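Hypothetical protein, similar to alpha-acetolactate decarboxylase (Staphylococcus aureus subsp. aureus, PDB 1XV2) is of uncertain function but probably catalyses the zinc-dependent decarboxylation of alpha-acetolactate to acetoin, as in the alpha-acetolactate decarboxylases it resembles. Local coordinates at residues E30-G35 with V49-G54. Sequence-based numbering, arbitrary orientation.
Sequences ELLEHG and VIFLDG
L32 of segment 30-35 and G54, in the turn after strand 48-52, bring their CA atoms to 6.8 Å, the nearest such pair across the contact, and no hydrogen bond joins the two segments. The contact is made by three side chains and one backbone carbonyl. L32 sends its branched end toward the strand: chi1 (-78°) sets CG beside the backbone N and, with chi2 at 178°, both methyls reach G54 O, CD1 at 3.7 Å and CD2 at 3.6 Å, van der Waals approaches. CD2 also sits 4.0 Å from CD1 of the F51 ring, approaching it obliquely. L31 meets the far end of the ring, its CB 4.0 Å from F51 CZ, so consecutive leucines touch two separate points on one phenyl group. V49 CG1 lies 3.9 Å above one face of that ring, offset toward the rim. Within 30-35, E30 O accepts from both E33 N and H34 ND1, which arrive from opposite faces of its carbonyl plane. G54 adopts a positive phi (72°) in the tight D53-G54 turn of a beta-hairpin, which joins the adjacent antiparallel strands 48-52 and 55-59; helix 28-32 packs over their mixed sheet beside I79, which touches both L31 and F51. The F51 side chain projects from this sheet toward the leucines, about 11 Å from the bound zinc, while the O of V49, two residues earlier on the strand, accepts from ND1 of the zinc ligand H178. With 202 Å² buried, the contact between these segments is essentially apolar, consistent with van der Waals and hydrophobic packing of helix on sheet.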
loop_
_atom_site.group_PDB
_atom_site.type_symbol
_atom_site.label_atom_id
_atom_site.label_comp_id
_atom_site.label_asym_id
_atom_site.label_seq_id
_atom_site.Cartn_x
_atom_site.Cartn_y
_atom_site.Cartn_z
ATOM N N GLU A 30 7.446 17.997 -8.546
ATOM C CA GLU A 30 6.414 17.616 -7.588
ATOM C C GLU A 30 6.925 16.507 -6.665
ATOM O O GLU A 30 6.621 16.487 -5.471
ATOM C CB GLU A 30 5.151 17.154 -8.324
ATOM C CG GLU A 30 4.626 18.180 -9.323
ATOM C CD GLU A 30 3.350 17.739 -10.016
ATOM O OE1 GLU A 30 3.271 16.570 -10.449
ATOM O OE2 GLU A 30 2.430 18.574 -10.138
ATOM N N LEU A 31 7.704 15.586 -7.223
ATOM C CA LEU A 31 8.260 14.490 -6.436
ATOM C C LEU A 31 9.279 15.014 -5.421
ATOM O O LEU A 31 9.291 14.592 -4.264
ATOM C CB LEU A 31 8.922 13.462 -7.358
ATOM C CG LEU A 31 8.116 12.189 -7.628
ATOM C CD1 LEU A 31 8.057 11.349 -6.358
ATOM C CD2 LEU A 31 6.718 12.542 -8.101
ATOM N N LEU A 32 10.126 15.938 -5.860
ATOM C CA LEU A 32 11.143 16.511 -4.995
ATOM C C LEU A 32 10.539 17.206 -3.782
ATOM O O LEU A 32 11.213 17.404 -2.773
ATOM C CB LEU A 32 12.016 17.485 -5.786
ATOM C CG LEU A 32 13.068 16.814 -6.673
ATOM C CD1 LEU A 32 13.839 17.862 -7.458
ATOM C CD2 LEU A 32 14.016 16.004 -5.796
ATOM N N GLU A 33 9.267 17.578 -3.881
ATOM C CA GLU A 33 8.592 18.228 -2.766
ATOM C C GLU A 33 8.442 17.237 -1.615
ATOM O O GLU A 33 8.333 17.635 -0.453
ATOM C CB GLU A 33 7.207 18.737 -3.186
ATOM C CG GLU A 33 7.218 19.973 -4.080
ATOM C CD GLU A 33 7.893 21.173 -3.425
ATOM O OE1 GLU A 33 9.144 21.218 -3.397
ATOM O OE2 GLU A 33 7.171 22.068 -2.927
ATOM N N HIS A 34 8.447 15.945 -1.941
ATOM C CA HIS A 34 8.298 14.905 -0.930
ATOM C C HIS A 34 9.601 14.229 -0.503
ATOM O O HIS A 34 9.595 13.402 0.405
ATOM C CB HIS A 34 7.323 13.823 -1.410
ATOM C CG HIS A 34 5.924 14.313 -1.621
ATOM N ND1 HIS A 34 5.519 14.936 -2.783
ATOM C CD2 HIS A 34 4.834 14.267 -0.819
ATOM C CE1 HIS A 34 4.239 15.249 -2.688
ATOM N NE2 HIS A 34 3.800 14.854 -1.507
ATOM N N GLY A 35 10.715 14.566 -1.145
ATOM C CA GLY A 35 11.965 13.934 -0.758
ATOM C C GLY A 35 13.218 14.430 -1.446
ATOM O O GLY A 35 13.175 15.350 -2.264
ATOM N N VAL A 49 15.723 7.059 -13.153
ATOM C CA VAL A 49 15.822 8.288 -12.384
ATOM C C VAL A 49 16.423 7.982 -11.018
ATOM O O VAL A 49 16.024 7.026 -10.356
ATOM C CB VAL A 49 14.438 8.941 -12.169
ATOM C CG1 VAL A 49 14.579 10.190 -11.310
ATOM C CG2 VAL A 49 13.817 9.291 -13.512
ATOM N N ILE A 50 17.401 8.781 -10.610
ATOM C CA ILE A 50 18.018 8.611 -9.302
ATOM C C ILE A 50 17.911 9.938 -8.558
ATOM O O ILE A 50 18.444 10.952 -9.012
ATOM C CB ILE A 50 19.526 8.243 -9.388
ATOM C CG1 ILE A 50 19.736 7.000 -10.251
ATOM C CG2 ILE A 50 20.073 7.995 -7.987
ATOM C CD1 ILE A 50 19.754 7.281 -11.741
ATOM N N PHE A 51 17.199 9.937 -7.437
ATOM C CA PHE A 51 17.067 11.144 -6.629
ATOM C C PHE A 51 18.212 11.085 -5.625
ATOM O O PHE A 51 18.238 10.218 -4.753
ATOM C CB PHE A 51 15.725 11.170 -5.898
ATOM C CG PHE A 51 14.537 11.354 -6.807
ATOM C CD1 PHE A 51 14.420 12.490 -7.603
ATOM C CD2 PHE A 51 13.530 10.396 -6.858
ATOM C CE1 PHE A 51 13.316 12.672 -8.436
ATOM C CE2 PHE A 51 12.420 10.570 -7.689
ATOM C CZ PHE A 51 12.316 11.709 -8.479
ATOM N N LEU A 52 19.165 12.001 -5.765
ATOM C CA LEU A 52 20.327 12.024 -4.886
ATOM C C LEU A 52 20.655 13.430 -4.399
ATOM O O LEU A 52 20.911 14.329 -5.198
ATOM C CB LEU A 52 21.530 11.437 -5.625
ATOM C CG LEU A 52 22.790 11.173 -4.802
ATOM C CD1 LEU A 52 22.482 10.166 -3.700
ATOM C CD2 LEU A 52 23.888 10.653 -5.719
ATOM N N ASP A 53 20.649 13.607 -3.082
ATOM C CA ASP A 53 20.945 14.898 -2.476
ATOM C C ASP A 53 20.044 16.003 -3.030
ATOM O O ASP A 53 20.518 17.082 -3.381
ATOM C CB ASP A 53 22.410 15.276 -2.715
ATOM C CG ASP A 53 23.387 14.325 -2.042
ATOM O OD1 ASP A 53 23.259 14.088 -0.823
ATOM O OD2 ASP A 53 24.295 13.822 -2.738
ATOM N N GLY A 54 18.746 15.724 -3.114
ATOM C CA GLY A 54 17.804 16.711 -3.612
ATOM C C GLY A 54 17.872 16.991 -5.101
ATOM O O GLY A 54 17.091 17.789 -5.618
#